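PDB 3KN3: putative periplasmic protein from Wolinella succinogenes, which probably serves as a periplasmic binding protein, perhaps for an ABC-type tungstate transporter, and has been seen to bind glutathione. Local coordinates for residues D85-G90 with M189-E194; V115-R120 with S146-A151; E6-T11 with D54-F59. All blocks are in the same frame, centred on the assembly; numbering follows the deposited sequence.

Contact 1: residues D85-G90 with M189-E194; sequences DFVIIG and MVIVLE
Ile88 faces both Val192 and Leu193 across an antiparallel pair, a classic beta bulge in the pairing of strand 86-90 with 190-193, an outermost strand of a five-stranded sheet in one lobe of the periplasmic binding protein fold. Ile88 N gives a straight bond to Leu193 O (3.0 Å). Ile88 O accepts Val192 N at 2.8 Å and, weakly, Leu193 N, so the extra residue is taken up at a single carbonyl. The Ile88 side chain meets both partners: CG2 packs on Val192 CG1 at 3.7 Å, while CB abuts Leu193 CB, a patch that Leu199 and helix 103-113 cover. Val87 spreads its two methyls: CG1 lies alongside Glu194 CB (3.7 Å), and the side chain crosses that of Ile191 at about a right angle, with CG2 4.1 Å from Ile191 CG1. The carboxylate of Glu194 turns to Arg173, which also pairs with Asp85. Ile89 holds CG1 between its backbone N and carbonyl carbon (chi1 69°), which sends CD1 across Met189 CG at 3.7 Å. Met189, a selenomethionine, bends at chi2 (58°) and lays its selenium beside the glycine backbone, SE 3.7 Å from Gly90 C.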
ATOM      1  N   ASP A  85      -2.971   2.821   5.205  1.00 33.03           N
ATOM      2  CA  ASP A  85      -4.263   2.384   4.685  1.00 36.37           C
ATOM      3  C   ASP A  85      -4.853   3.375   3.692  1.00 34.25           C
ATOM      4  O   ASP A  85      -4.561   4.567   3.745  1.00 35.03           O
ATOM      5  CB  ASP A  85      -5.257   2.194   5.836  1.00 39.10           C
ATOM      6  CG  ASP A  85      -5.473   3.473   6.640  1.00 46.70           C
ATOM      7  OD1 ASP A  85      -4.484   4.201   6.893  1.00 49.36           O
ATOM      8  OD2 ASP A  85      -6.632   3.748   7.025  1.00 47.60           O
ATOM      9  N   PHE A  86      -5.695   2.876   2.796  1.00 33.74           N
ATOM     10  CA  PHE A  86      -6.406   3.729   1.849  1.00 31.26           C
ATOM     11  C   PHE A  86      -7.685   4.342   2.444  1.00 35.37           C
ATOM     12  O   PHE A  86      -8.398   3.710   3.229  1.00 35.31           O
ATOM     13  CB  PHE A  86      -6.759   2.948   0.582  1.00 28.85           C
ATOM     14  CG  PHE A  86      -5.568   2.378  -0.139  1.00 33.43           C
ATOM     15  CD1 PHE A  86      -5.172   1.061   0.074  1.00 31.05           C
ATOM     16  CD2 PHE A  86      -4.848   3.155  -1.042  1.00 35.14           C
ATOM     17  CE1 PHE A  86      -4.080   0.525  -0.603  1.00 34.53           C
ATOM     18  CE2 PHE A  86      -3.751   2.630  -1.713  1.00 31.57           C
ATOM     19  CZ  PHE A  86      -3.366   1.310  -1.493  1.00 31.72           C
ATOM     20  N   VAL A  87      -7.981   5.573   2.041  1.00 28.11           N
ATOM     21  CA  VAL A  87      -9.188   6.246   2.481  1.00 28.82           C
ATOM     22  C   VAL A  87      -9.953   6.860   1.309  1.00 31.23           C
ATOM     23  O   VAL A  87      -9.398   7.086   0.240  1.00 34.71           O
ATOM     24  CB  VAL A  87      -8.874   7.317   3.536  1.00 30.27           C
ATOM     25  CG1 VAL A  87      -8.293   6.657   4.793  1.00 28.77           C
ATOM     26  CG2 VAL A  87      -7.908   8.366   2.977  1.00 27.58           C
ATOM     27  N   ILE A  88     -11.241   7.099   1.510  1.00 29.09           N
ATOM     28  CA  ILE A  88     -12.060   7.736   0.496  1.00 30.05           C
ATOM     29  C   ILE A  88     -12.217   9.194   0.912  1.00 34.07           C
ATOM     30  O   ILE A  88     -12.537   9.480   2.063  1.00 33.45           O
ATOM     31  CB  ILE A  88     -13.451   7.052   0.348  1.00 28.20           C
ATOM     32  CG1 ILE A  88     -13.365   5.795  -0.516  1.00 36.17           C
ATOM     33  CG2 ILE A  88     -14.421   7.978  -0.340  1.00 26.69           C
ATOM     34  CD1 ILE A  88     -12.619   4.690   0.083  1.00 40.25           C
ATOM     35  N   ILE A  89     -11.960  10.115  -0.011  1.00 33.43           N
ATOM     36  CA  ILE A  89     -12.018  11.541   0.302  1.00 32.21           C
ATOM     37  C   ILE A  89     -12.933  12.297  -0.654  1.00 30.15           C
ATOM     38  O   ILE A  89     -13.239  11.823  -1.749  1.00 31.40           O
ATOM     39  CB  ILE A  89     -10.622  12.192   0.290  1.00 31.87           C
ATOM     40  CG1 ILE A  89     -10.062  12.255  -1.129  1.00 34.16           C
ATOM     41  CG2 ILE A  89      -9.676  11.433   1.210  1.00 33.27           C
ATOM     42  CD1 ILE A  89      -8.722  12.981  -1.224  1.00 30.64           C
ATOM     43  N   GLY A  90     -13.379  13.466  -0.208  1.00 24.65           N
ATOM     44  CA  GLY A  90     -14.297  14.308  -0.938  1.00 27.26           C
ATOM     45  C   GLY A  90     -14.564  15.538  -0.090  1.00 33.78           C
ATOM     46  O   GLY A  90     -14.072  15.628   1.030  1.00 37.78           O
HETATM   47  N   MSE A 189     -10.699  19.222   0.882  1.00 45.41           N
HETATM   48  CA  MSE A 189     -10.918  17.782   0.866  1.00 47.18           C
HETATM   49  C   MSE A 189     -10.781  17.153   2.251  1.00 47.88           C
HETATM   50  O   MSE A 189      -9.935  17.548   3.053  1.00 45.53           O
HETATM   51  CB  MSE A 189      -9.934  17.126  -0.093  1.00 50.51           C
HETATM   52  CG  MSE A 189     -10.575  16.218  -1.110  1.00 56.99           C
HETATM   53 SE   MSE A 189     -11.922  17.070  -2.260  1.00 62.31          SE
HETATM   54  CE  MSE A 189     -11.869  15.724  -3.670  1.00 50.07           C
ATOM     55  N   VAL A 190     -11.610  16.152   2.519  1.00 45.53           N
ATOM     56  CA  VAL A 190     -11.675  15.575   3.844  1.00 43.00           C
ATOM     57  C   VAL A 190     -11.938  14.063   3.793  1.00 42.04           C
ATOM     58  O   VAL A 190     -12.613  13.577   2.881  1.00 40.22           O
ATOM     59  CB  VAL A 190     -12.762  16.297   4.651  1.00 44.14           C
ATOM     60  CG1 VAL A 190     -14.004  15.438   4.786  1.00 33.71           C
ATOM     61  CG2 VAL A 190     -12.225  16.699   5.986  1.00 52.58           C
ATOM     62  N   ILE A 191     -11.384  13.313   4.749  1.00 40.64           N
ATOM     63  CA  ILE A 191     -11.667  11.877   4.817  1.00 34.81           C
ATOM     64  C   ILE A 191     -13.139  11.655   5.062  1.00 34.94           C
ATOM     65  O   ILE A 191     -13.727  12.205   5.999  1.00 37.89           O
ATOM     66  CB  ILE A 191     -10.899  11.132   5.906  1.00 36.38           C
ATOM     67  CG1 ILE A 191      -9.406  11.115   5.592  1.00 40.62           C
ATOM     68  CG2 ILE A 191     -11.422   9.688   6.018  1.00 24.80           C
ATOM     69  CD1 ILE A 191      -8.608  10.337   6.593  1.00 36.77           C
ATOM     70  N   VAL A 192     -13.713  10.812   4.222  1.00 30.30           N
ATOM     71  CA  VAL A 192     -15.151  10.688   4.098  1.00 29.77           C
ATOM     72  C   VAL A 192     -15.510   9.231   4.362  1.00 36.49           C
ATOM     73  O   VAL A 192     -16.663   8.893   4.590  1.00 38.93           O
ATOM     74  CB  VAL A 192     -15.579  11.168   2.677  1.00 27.56           C
ATOM     75  CG1 VAL A 192     -16.432  10.151   1.961  1.00 30.00           C
ATOM     76  CG2 VAL A 192     -16.244  12.542   2.745  1.00 29.68           C
ATOM     77  N   LEU A 193     -14.494   8.372   4.368  1.00 37.80           N
ATOM     78  CA  LEU A 193     -14.702   6.965   4.662  1.00 37.83           C
ATOM     79  C   LEU A 193     -13.375   6.238   4.907  1.00 32.81           C
ATOM     80  O   LEU A 193     -12.449   6.355   4.115  1.00 29.55           O
ATOM     81  CB  LEU A 193     -15.478   6.322   3.515  1.00 44.68           C
ATOM     82  CG  LEU A 193     -16.166   4.989   3.786  1.00 45.40           C
ATOM     83  CD1 LEU A 193     -17.276   4.766   2.791  1.00 46.00           C
ATOM     84  CD2 LEU A 193     -15.144   3.884   3.707  1.00 47.03           C
ATOM     85  N   GLU A 194     -13.289   5.485   6.006  1.00 34.12           N
ATOM     86  CA  GLU A 194     -12.048   4.811   6.388  1.00 35.50           C
ATOM     87  C   GLU A 194     -12.309   3.627   7.325  1.00 38.60           C
ATOM     88  O   GLU A 194     -13.380   3.510   7.896  1.00 39.65           O
ATOM     89  CB  GLU A 194     -11.099   5.812   7.059  1.00 38.63           C
ATOM     90  CG  GLU A 194     -11.675   6.461   8.325  1.00 43.12           C
ATOM     91  CD  GLU A 194     -10.712   7.442   9.016  1.00 49.39           C
ATOM     92  OE1 GLU A 194     -11.191   8.454   9.570  1.00 57.07           O
ATOM     93  OE2 GLU A 194      -9.486   7.209   9.016  1.00 46.60           O
TER

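Contact 2: residues V115-R120 with S146-A151; sequences VKFVSR and SWYIEA
Phe117, Val118 and Ser119 pair in parallel with Tyr148, Ile149 and Glu150, the short strand axes 4.6 Å apart and inclined at 28°, through four near-straight bonds running from Phe117 N to Trp147 O at one end to Ala151 N to Ser119 O at the other. On one face the side chains of Phe117 and Tyr148 lie side by side and point the same way, CG of Phe117 lying anti to the backbone N (chi1 -174°) and that of Tyr148 likewise, bringing Phe117 CD2 to 3.8 Å from Tyr148 CE2. Trp134 of helix 125-138 meets both rings edge-to-face. Farther along, Tyr148 OH stands 3.4 Å from Ser119 CB, and this hydroxyl and Ser119 OG each bond one oxygen of the Glu130 carboxylate, which ties the strand pair to the helix. Trp147, its CG set between N and carbonyl carbon (chi1 49°), brings CE3 to 3.4 Å from Val115 O, while Phe117 CB sits at the indole edge. On the other face Val118 CG1 touches Ala151 CB at 4.0 Å, and the bent chain of Lys116 lays CD on Ile149 CD1 (3.6 Å). Arg120, a glutathione-binding residue, starts its side chain away from 146-151, its guanidinium held by Asp122 and Gln153 O. This is a beta-alpha-beta unit, strand 117-119, helix 125-138, strand 148-150, with a ligand-site arginine just past the end of its first strand.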
ATOM      1  N   VAL A 115     -22.739   9.733  -8.028  1.00 29.49           N
ATOM      2  CA  VAL A 115     -21.822  10.798  -7.632  1.00 31.74           C
ATOM      3  C   VAL A 115     -20.481  10.645  -8.359  1.00 29.59           C
ATOM      4  O   VAL A 115     -20.050   9.540  -8.697  1.00 31.86           O
ATOM      5  CB  VAL A 115     -21.587  10.858  -6.107  1.00 31.07           C
ATOM      6  CG1 VAL A 115     -22.907  10.720  -5.366  1.00 29.57           C
ATOM      7  CG2 VAL A 115     -20.654   9.775  -5.696  1.00 33.31           C
ATOM      8  N   LYS A 116     -19.830  11.763  -8.612  1.00 25.56           N
ATOM      9  CA  LYS A 116     -18.603  11.740  -9.377  1.00 31.12           C
ATOM     10  C   LYS A 116     -17.525  10.990  -8.608  1.00 30.22           C
ATOM     11  O   LYS A 116     -17.258  11.275  -7.447  1.00 27.19           O
ATOM     12  CB  LYS A 116     -18.149  13.165  -9.722  1.00 24.02           C
ATOM     13  CG  LYS A 116     -16.849  13.240 -10.486  1.00 25.09           C
ATOM     14  CD  LYS A 116     -17.008  12.863 -11.964  1.00 37.16           C
ATOM     15  CE  LYS A 116     -18.060  13.699 -12.706  1.00 38.10           C
ATOM     16  NZ  LYS A 116     -17.844  15.179 -12.675  1.00 48.64           N
ATOM     17  N   PHE A 117     -16.918  10.018  -9.272  1.00 27.94           N
ATOM     18  CA  PHE A 117     -15.801   9.312  -8.707  1.00 21.84           C
ATOM     19  C   PHE A 117     -14.621   9.316  -9.671  1.00 25.34           C
ATOM     20  O   PHE A 117     -14.733   8.870 -10.809  1.00 30.62           O
ATOM     21  CB  PHE A 117     -16.183   7.875  -8.350  1.00 24.00           C
ATOM     22  CG  PHE A 117     -15.094   7.147  -7.640  1.00 26.69           C
ATOM     23  CD1 PHE A 117     -15.072   7.085  -6.264  1.00 22.91           C
ATOM     24  CD2 PHE A 117     -14.041   6.584  -8.350  1.00 30.65           C
ATOM     25  CE1 PHE A 117     -14.047   6.432  -5.607  1.00 23.05           C
ATOM     26  CE2 PHE A 117     -13.016   5.938  -7.697  1.00 24.69           C
ATOM     27  CZ  PHE A 117     -13.019   5.868  -6.323  1.00 20.87           C
ATOM     28  N   VAL A 118     -13.478   9.788  -9.191  1.00 24.33           N
ATOM     29  CA  VAL A 118     -12.284   9.887 -10.015  1.00 23.32           C
ATOM     30  C   VAL A 118     -11.275   8.770  -9.764  1.00 25.22           C
ATOM     31  O   VAL A 118     -10.733   8.634  -8.677  1.00 21.90           O
ATOM     32  CB  VAL A 118     -11.585  11.238  -9.810  1.00 27.34           C
ATOM     33  CG1 VAL A 118     -10.403  11.377 -10.787  1.00 27.22           C
ATOM     34  CG2 VAL A 118     -12.594  12.383  -9.970  1.00 23.77           C
ATOM     35  N   SER A 119     -11.008   7.991 -10.798  1.00 29.78           N
ATOM     36  CA  SER A 119     -10.040   6.915 -10.718  1.00 31.65           C
ATOM     37  C   SER A 119      -8.677   7.386 -11.241  1.00 36.22           C
ATOM     38  O   SER A 119      -8.599   8.252 -12.129  1.00 33.17           O
ATOM     39  CB  SER A 119     -10.544   5.724 -11.535  1.00 28.60           C
ATOM     40  OG  SER A 119      -9.521   4.779 -11.759  1.00 30.73           O
ATOM     41  N   ARG A 120      -7.608   6.812 -10.691  1.00 32.52           N
ATOM     42  CA  ARG A 120      -6.256   7.085 -11.175  1.00 35.11           C
ATOM     43  C   ARG A 120      -6.174   6.772 -12.660  1.00 36.98           C
ATOM     44  O   ARG A 120      -5.530   7.492 -13.410  1.00 41.43           O
ATOM     45  CB  ARG A 120      -5.204   6.252 -10.417  1.00 32.35           C
ATOM     46  CG  ARG A 120      -4.883   6.744  -9.018  1.00 30.36           C
ATOM     47  CD  ARG A 120      -3.992   7.963  -9.026  1.00 36.44           C
ATOM     48  NE  ARG A 120      -2.671   7.685  -9.596  1.00 44.82           N
ATOM     49  CZ  ARG A 120      -1.618   7.272  -8.892  1.00 48.35           C
ATOM     50  NH1 ARG A 120      -1.709   7.069  -7.583  1.00 41.27           N
ATOM     51  NH2 ARG A 120      -0.463   7.057  -9.500  1.00 54.80           N
ATOM     52  N   SER A 146     -21.293   7.091 -16.585  1.00 31.16           N
ATOM     53  CA  SER A 146     -21.012   8.495 -16.845  1.00 32.75           C
ATOM     54  C   SER A 146     -20.282   9.171 -15.675  1.00 34.63           C
ATOM     55  O   SER A 146     -19.445  10.052 -15.892  1.00 31.49           O
ATOM     56  CB  SER A 146     -22.279   9.255 -17.242  1.00 28.53           C
ATOM     57  OG  SER A 146     -23.294   9.159 -16.260  1.00 33.98           O
ATOM     58  N   TRP A 147     -20.568   8.728 -14.448  1.00 31.07           N
ATOM     59  CA  TRP A 147     -20.008   9.358 -13.237  1.00 35.10           C
ATOM     60  C   TRP A 147     -18.606   8.854 -12.858  1.00 35.64           C
ATOM     61  O   TRP A 147     -17.950   9.413 -11.984  1.00 30.95           O
ATOM     62  CB  TRP A 147     -20.966   9.168 -12.049  1.00 27.92           C
ATOM     63  CG  TRP A 147     -21.402   7.750 -11.922  1.00 29.50           C
ATOM     64  CD1 TRP A 147     -22.482   7.176 -12.509  1.00 30.51           C
ATOM     65  CD2 TRP A 147     -20.732   6.706 -11.203  1.00 31.75           C
ATOM     66  NE1 TRP A 147     -22.541   5.848 -12.192  1.00 32.83           N
ATOM     67  CE2 TRP A 147     -21.477   5.534 -11.384  1.00 29.00           C
ATOM     68  CE3 TRP A 147     -19.584   6.656 -10.408  1.00 33.66           C
ATOM     69  CZ2 TRP A 147     -21.114   4.326 -10.808  1.00 24.98           C
ATOM     70  CZ3 TRP A 147     -19.224   5.453  -9.837  1.00 31.23           C
ATOM     71  CH2 TRP A 147     -19.985   4.306 -10.041  1.00 28.17           C
ATOM     72  N   TYR A 148     -18.161   7.796 -13.524  1.00 35.53           N
ATOM     73  CA  TYR A 148     -16.871   7.180 -13.233  1.00 28.97           C
ATOM     74  C   TYR A 148     -15.793   7.671 -14.214  1.00 31.03           C
ATOM     75  O   TYR A 148     -15.734   7.246 -15.359  1.00 35.66           O
ATOM     76  CB  TYR A 148     -17.011   5.649 -13.257  1.00 23.58           C
ATOM     77  CG  TYR A 148     -15.759   4.904 -12.875  1.00 25.90           C
ATOM     78  CD1 TYR A 148     -14.923   4.347 -13.842  1.00 25.59           C
ATOM     79  CD2 TYR A 148     -15.411   4.753 -11.546  1.00 25.69           C
ATOM     80  CE1 TYR A 148     -13.760   3.664 -13.479  1.00 28.10           C
ATOM     81  CE2 TYR A 148     -14.273   4.080 -11.175  1.00 28.94           C
ATOM     82  CZ  TYR A 148     -13.445   3.534 -12.133  1.00 31.14           C
ATOM     83  OH  TYR A 148     -12.310   2.865 -11.713  1.00 26.14           O
ATOM     84  N   ILE A 149     -14.947   8.575 -13.740  1.00 31.87           N
ATOM     85  CA  ILE A 149     -13.935   9.223 -14.557  1.00 27.88           C
ATOM     86  C   ILE A 149     -12.522   8.654 -14.275  1.00 35.54           C
ATOM     87  O   ILE A 149     -12.123   8.490 -13.118  1.00 35.74           O
ATOM     88  CB  ILE A 149     -13.978  10.769 -14.364  1.00 36.55           C
ATOM     89  CG1 ILE A 149     -15.076  11.381 -15.229  1.00 47.85           C
ATOM     90  CG2 ILE A 149     -12.655  11.435 -14.760  1.00 26.59           C
ATOM     91  CD1 ILE A 149     -16.464  10.911 -14.879  1.00 54.55           C
ATOM     92  N   GLU A 150     -11.790   8.342 -15.344  1.00 39.92           N
ATOM     93  CA  GLU A 150     -10.394   7.908 -15.259  1.00 43.57           C
ATOM     94  C   GLU A 150      -9.464   9.060 -15.654  1.00 40.47           C
ATOM     95  O   GLU A 150      -9.432   9.478 -16.805  1.00 46.14           O
ATOM     96  CB  GLU A 150     -10.154   6.687 -16.153  1.00 45.82           C
ATOM     97  CG  GLU A 150     -11.408   5.834 -16.377  1.00 56.19           C
ATOM     98  CD  GLU A 150     -11.118   4.340 -16.463  1.00 63.40           C
ATOM     99  OE1 GLU A 150     -11.724   3.658 -17.318  1.00 66.52           O
ATOM    100  OE2 GLU A 150     -10.285   3.848 -15.673  1.00 64.68           O
ATOM    101  N   ALA A 151      -8.723   9.575 -14.681  1.00 33.42           N
ATOM    102  CA  ALA A 151      -7.826  10.712 -14.877  1.00 33.73           C
ATOM    103  C   ALA A 151      -6.544  10.382 -15.655  1.00 40.18           C
ATOM    104  O   ALA A 151      -6.079  11.180 -16.468  1.00 39.21           O
ATOM    105  CB  ALA A 151      -7.461  11.317 -13.534  1.00 30.98           C
TER

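Contact 3: residues E6-T11 with D54-F59; sequences ELRMAT and DVDVVF
The selenomethionine side chain of Met9 runs alongside that of Phe59 and overlaps it in an oblique Met-aromatic contact, SE 5.1 Å from the ring centroid and 59° off the ring normal. The two belong to parallel neighbours, strands 6-12 and 57-60, in the mixed sheet of one lobe of a periplasmic binding protein fold. On the same face Met9 CB rests on Val57 CG2 at 3.8 Å, and the Leu7 side chain crosses that of Val57 at about a right angle, its CD2 reaching the same methyl; helix 20-32 covers Met9 and Phe59. On the other face Ala10 CB is met by CG2 of Val55 (3.7 Å) and by Val58, beneath helix 43-51.

Asp56 fastens the start of the pairing. Its OD2 accepts Arg8 N at 2.7 Å, met on the anti side of the carboxylate and 20° out of its plane, and Asp56 N returns a bond to Arg8 O at 2.8 Å. That oxygen is gripped twice, since Val57 N also donates to it. The other carboxylate oxygen, OD1, accepts Asp217 N and also bonds a glycerol, probably from the crystallisation liquor, so this buried group has partners on both oxygens. The Arg8 guanidinium instead runs past, NH1 4.9 Å from Asp56 OD2, and carries Glu6 OE2 over its face, an attraction of charges alone. With Asp56 replaced by an alanine both carboxylate oxygens go, and Arg8 N and Asp217 N would probably be left without their acceptors.

At the far end, beside the glutathione-binding residues Thr12 and Tyr203, the Thr11 hydroxyl lies opposite its own N (chi1 -170°), and OG1 donates to Phe59 O at 2.7 Å.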
ATOM      1  N   GLU A   6      24.480  -7.339   9.470  1.00 36.73           N
ATOM      2  CA  GLU A   6      23.497  -6.668   8.649  1.00 37.06           C
ATOM      3  C   GLU A   6      22.620  -7.647   7.892  1.00 30.80           C
ATOM      4  O   GLU A   6      22.909  -8.840   7.803  1.00 26.44           O
ATOM      5  CB  GLU A   6      24.176  -5.708   7.679  1.00 44.91           C
ATOM      6  CG  GLU A   6      24.974  -6.406   6.607  1.00 61.30           C
ATOM      7  CD  GLU A   6      25.882  -5.456   5.841  1.00 76.09           C
ATOM      8  OE1 GLU A   6      26.839  -4.916   6.449  1.00 76.12           O
ATOM      9  OE2 GLU A   6      25.641  -5.261   4.628  1.00 82.35           O
ATOM     10  N   LEU A   7      21.522  -7.125   7.367  1.00 31.08           N
ATOM     11  CA  LEU A   7      20.601  -7.899   6.564  1.00 28.55           C
ATOM     12  C   LEU A   7      20.354  -7.114   5.271  1.00 30.06           C
ATOM     13  O   LEU A   7      20.043  -5.926   5.317  1.00 26.83           O
ATOM     14  CB  LEU A   7      19.297  -8.112   7.326  1.00 24.26           C
ATOM     15  CG  LEU A   7      18.294  -8.936   6.516  1.00 26.06           C
ATOM     16  CD1 LEU A   7      18.676 -10.401   6.521  1.00 24.19           C
ATOM     17  CD2 LEU A   7      16.898  -8.746   7.046  1.00 22.46           C
ATOM     18  N   ARG A   8      20.518  -7.769   4.125  1.00 28.38           N
ATOM     19  CA  ARG A   8      20.451  -7.066   2.847  1.00 25.10           C
ATOM     20  C   ARG A   8      19.088  -7.190   2.224  1.00 25.53           C
ATOM     21  O   ARG A   8      18.576  -8.292   2.033  1.00 25.43           O
ATOM     22  CB  ARG A   8      21.518  -7.576   1.874  1.00 21.65           C
ATOM     23  CG  ARG A   8      22.918  -7.172   2.249  1.00 26.85           C
ATOM     24  CD  ARG A   8      23.945  -8.115   1.641  1.00 42.48           C
ATOM     25  NE  ARG A   8      25.289  -7.560   1.760  1.00 53.66           N
ATOM     26  CZ  ARG A   8      26.094  -7.750   2.801  1.00 55.60           C
ATOM     27  NH1 ARG A   8      25.701  -8.501   3.816  1.00 51.04           N
ATOM     28  NH2 ARG A   8      27.301  -7.193   2.817  1.00 61.47           N
HETATM   29  N   MSE A   9      18.514  -6.045   1.871  1.00 26.56           N
HETATM   30  CA  MSE A   9      17.142  -6.011   1.409  1.00 27.49           C
HETATM   31  C   MSE A   9      16.984  -5.295   0.079  1.00 32.06           C
HETATM   32  O   MSE A   9      17.551  -4.226  -0.138  1.00 31.63           O
HETATM   33  CB  MSE A   9      16.286  -5.323   2.459  1.00 24.35           C
HETATM   34  CG  MSE A   9      14.986  -4.737   1.940  1.00 32.29           C
HETATM   35 SE   MSE A   9      13.860  -4.021   3.396  1.00 77.53          SE
HETATM   36  CE  MSE A   9      14.680  -5.008   4.900  1.00 38.08           C
ATOM     37  N   ALA A  10      16.202  -5.894  -0.806  1.00 26.02           N
ATOM     38  CA  ALA A  10      15.794  -5.219  -2.019  1.00 28.07           C
ATOM     39  C   ALA A  10      14.358  -4.758  -1.835  1.00 32.37           C
ATOM     40  O   ALA A  10      13.467  -5.572  -1.595  1.00 34.09           O
ATOM     41  CB  ALA A  10      15.913  -6.142  -3.217  1.00 26.73           C
ATOM     42  N   THR A  11      14.136  -3.452  -1.931  1.00 25.68           N
ATOM     43  CA  THR A  11      12.791  -2.923  -1.848  1.00 29.16           C
ATOM     44  C   THR A  11      12.446  -2.020  -3.032  1.00 30.44           C
ATOM     45  O   THR A  11      13.198  -1.894  -4.006  1.00 30.76           O
ATOM     46  CB  THR A  11      12.527  -2.150  -0.541  1.00 27.74           C
ATOM     47  OG1 THR A  11      11.127  -1.880  -0.444  1.00 34.39           O
ATOM     48  CG2 THR A  11      13.278  -0.815  -0.530  1.00 22.36           C
ATOM     49  N   ASP A  54      21.035 -11.741  -4.916  1.00 25.46           N
ATOM     50  CA  ASP A  54      21.721 -10.497  -4.550  1.00 25.55           C
ATOM     51  C   ASP A  54      21.357  -9.985  -3.155  1.00 27.61           C
ATOM     52  O   ASP A  54      22.082  -9.187  -2.554  1.00 25.40           O
ATOM     53  CB  ASP A  54      21.407  -9.402  -5.568  1.00 26.61           C
ATOM     54  CG  ASP A  54      21.969  -9.712  -6.956  1.00 36.56           C
ATOM     55  OD1 ASP A  54      23.059 -10.309  -7.032  1.00 41.65           O
ATOM     56  OD2 ASP A  54      21.326  -9.355  -7.965  1.00 34.26           O
ATOM     57  N   VAL A  55      20.207 -10.404  -2.650  1.00 29.07           N
ATOM     58  CA  VAL A  55      19.810  -9.954  -1.332  1.00 27.15           C
ATOM     59  C   VAL A  55      19.352 -11.111  -0.459  1.00 28.98           C
ATOM     60  O   VAL A  55      19.279 -12.252  -0.910  1.00 27.31           O
ATOM     61  CB  VAL A  55      18.738  -8.870  -1.406  1.00 24.21           C
ATOM     62  CG1 VAL A  55      19.328  -7.583  -1.964  1.00 23.87           C
ATOM     63  CG2 VAL A  55      17.550  -9.344  -2.236  1.00 21.13           C
ATOM     64  N   ASP A  56      19.064 -10.810   0.801  1.00 25.75           N
ATOM     65  CA  ASP A  56      18.570 -11.819   1.722  1.00 23.20           C
ATOM     66  C   ASP A  56      17.049 -11.833   1.727  1.00 26.39           C
ATOM     67  O   ASP A  56      16.439 -12.895   1.791  1.00 27.81           O
ATOM     68  CB  ASP A  56      19.119 -11.561   3.121  1.00 28.57           C
ATOM     69  CG  ASP A  56      20.642 -11.394   3.127  1.00 37.19           C
ATOM     70  OD1 ASP A  56      21.339 -12.285   2.568  1.00 34.29           O
ATOM     71  OD2 ASP A  56      21.131 -10.374   3.681  1.00 32.87           O
ATOM     72  N   VAL A  57      16.451 -10.642   1.652  1.00 30.93           N
ATOM     73  CA  VAL A  57      15.001 -10.489   1.630  1.00 32.81           C
ATOM     74  C   VAL A  57      14.551  -9.428   0.646  1.00 28.91           C
ATOM     75  O   VAL A  57      15.308  -8.544   0.269  1.00 29.05           O
ATOM     76  CB  VAL A  57      14.401 -10.083   3.003  1.00 21.82           C
ATOM     77  CG1 VAL A  57      14.580 -11.178   4.010  1.00 22.42           C
ATOM     78  CG2 VAL A  57      15.007  -8.770   3.477  1.00 20.11           C
ATOM     79  N   VAL A  58      13.272  -9.516   0.307  1.00 28.16           N
ATOM     80  CA  VAL A  58      12.634  -8.689  -0.691  1.00 27.44           C
ATOM     81  C   VAL A  58      11.407  -8.044  -0.029  1.00 31.45           C
ATOM     82  O   VAL A  58      10.740  -8.666   0.801  1.00 38.37           O
ATOM     83  CB  VAL A  58      12.265  -9.570  -1.918  1.00 39.75           C
ATOM     84  CG1 VAL A  58      10.871  -9.313  -2.373  1.00 43.03           C
ATOM     85  CG2 VAL A  58      13.271  -9.368  -3.046  1.00 38.73           C
ATOM     86  N   PHE A  59      11.129  -6.789  -0.354  1.00 26.30           N
ATOM     87  CA  PHE A  59      10.084  -6.055   0.350  1.00 28.55           C
ATOM     88  C   PHE A  59       9.295  -5.192  -0.614  1.00 32.77           C
ATOM     89  O   PHE A  59       9.749  -4.119  -1.009  1.00 33.63           O
ATOM     90  CB  PHE A  59      10.700  -5.184   1.429  1.00 25.23           C
ATOM     91  CG  PHE A  59       9.714  -4.640   2.409  1.00 27.82           C
ATOM     92  CD1 PHE A  59       8.593  -5.367   2.763  1.00 36.88           C
ATOM     93  CD2 PHE A  59       9.914  -3.402   2.994  1.00 34.86           C
ATOM     94  CE1 PHE A  59       7.675  -4.865   3.701  1.00 38.32           C
ATOM     95  CE2 PHE A  59       9.007  -2.892   3.925  1.00 43.51           C
ATOM     96  CZ  PHE A  59       7.887  -3.632   4.284  1.00 36.85           C
TER

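Contacts 1 and 2 belong to the same five-stranded sheet, contact 2 nested in the chain loop that contact 1 closes, with centres 15 Å apart; they join its two outermost strands to their inner neighbours. Contact 3 lies on the opposite side of the chain's centre, in the other sheet, its centre 33 Å from contact 1 and 38 Å from contact 2. Contacts 1 and 3 are mostly buried, contact 2 partly so. Antiparallel contact 1 relies on aliphatic branches around a bulge. Parallel contact 2 uses aromatic rings and a carboxylate from the covering helix shared by two hydroxyls, whereas parallel contact 3 adds a buried aspartate gripping backbone. Contact 2 contains a glutathione-binding residue, whereas contact 3 borders two.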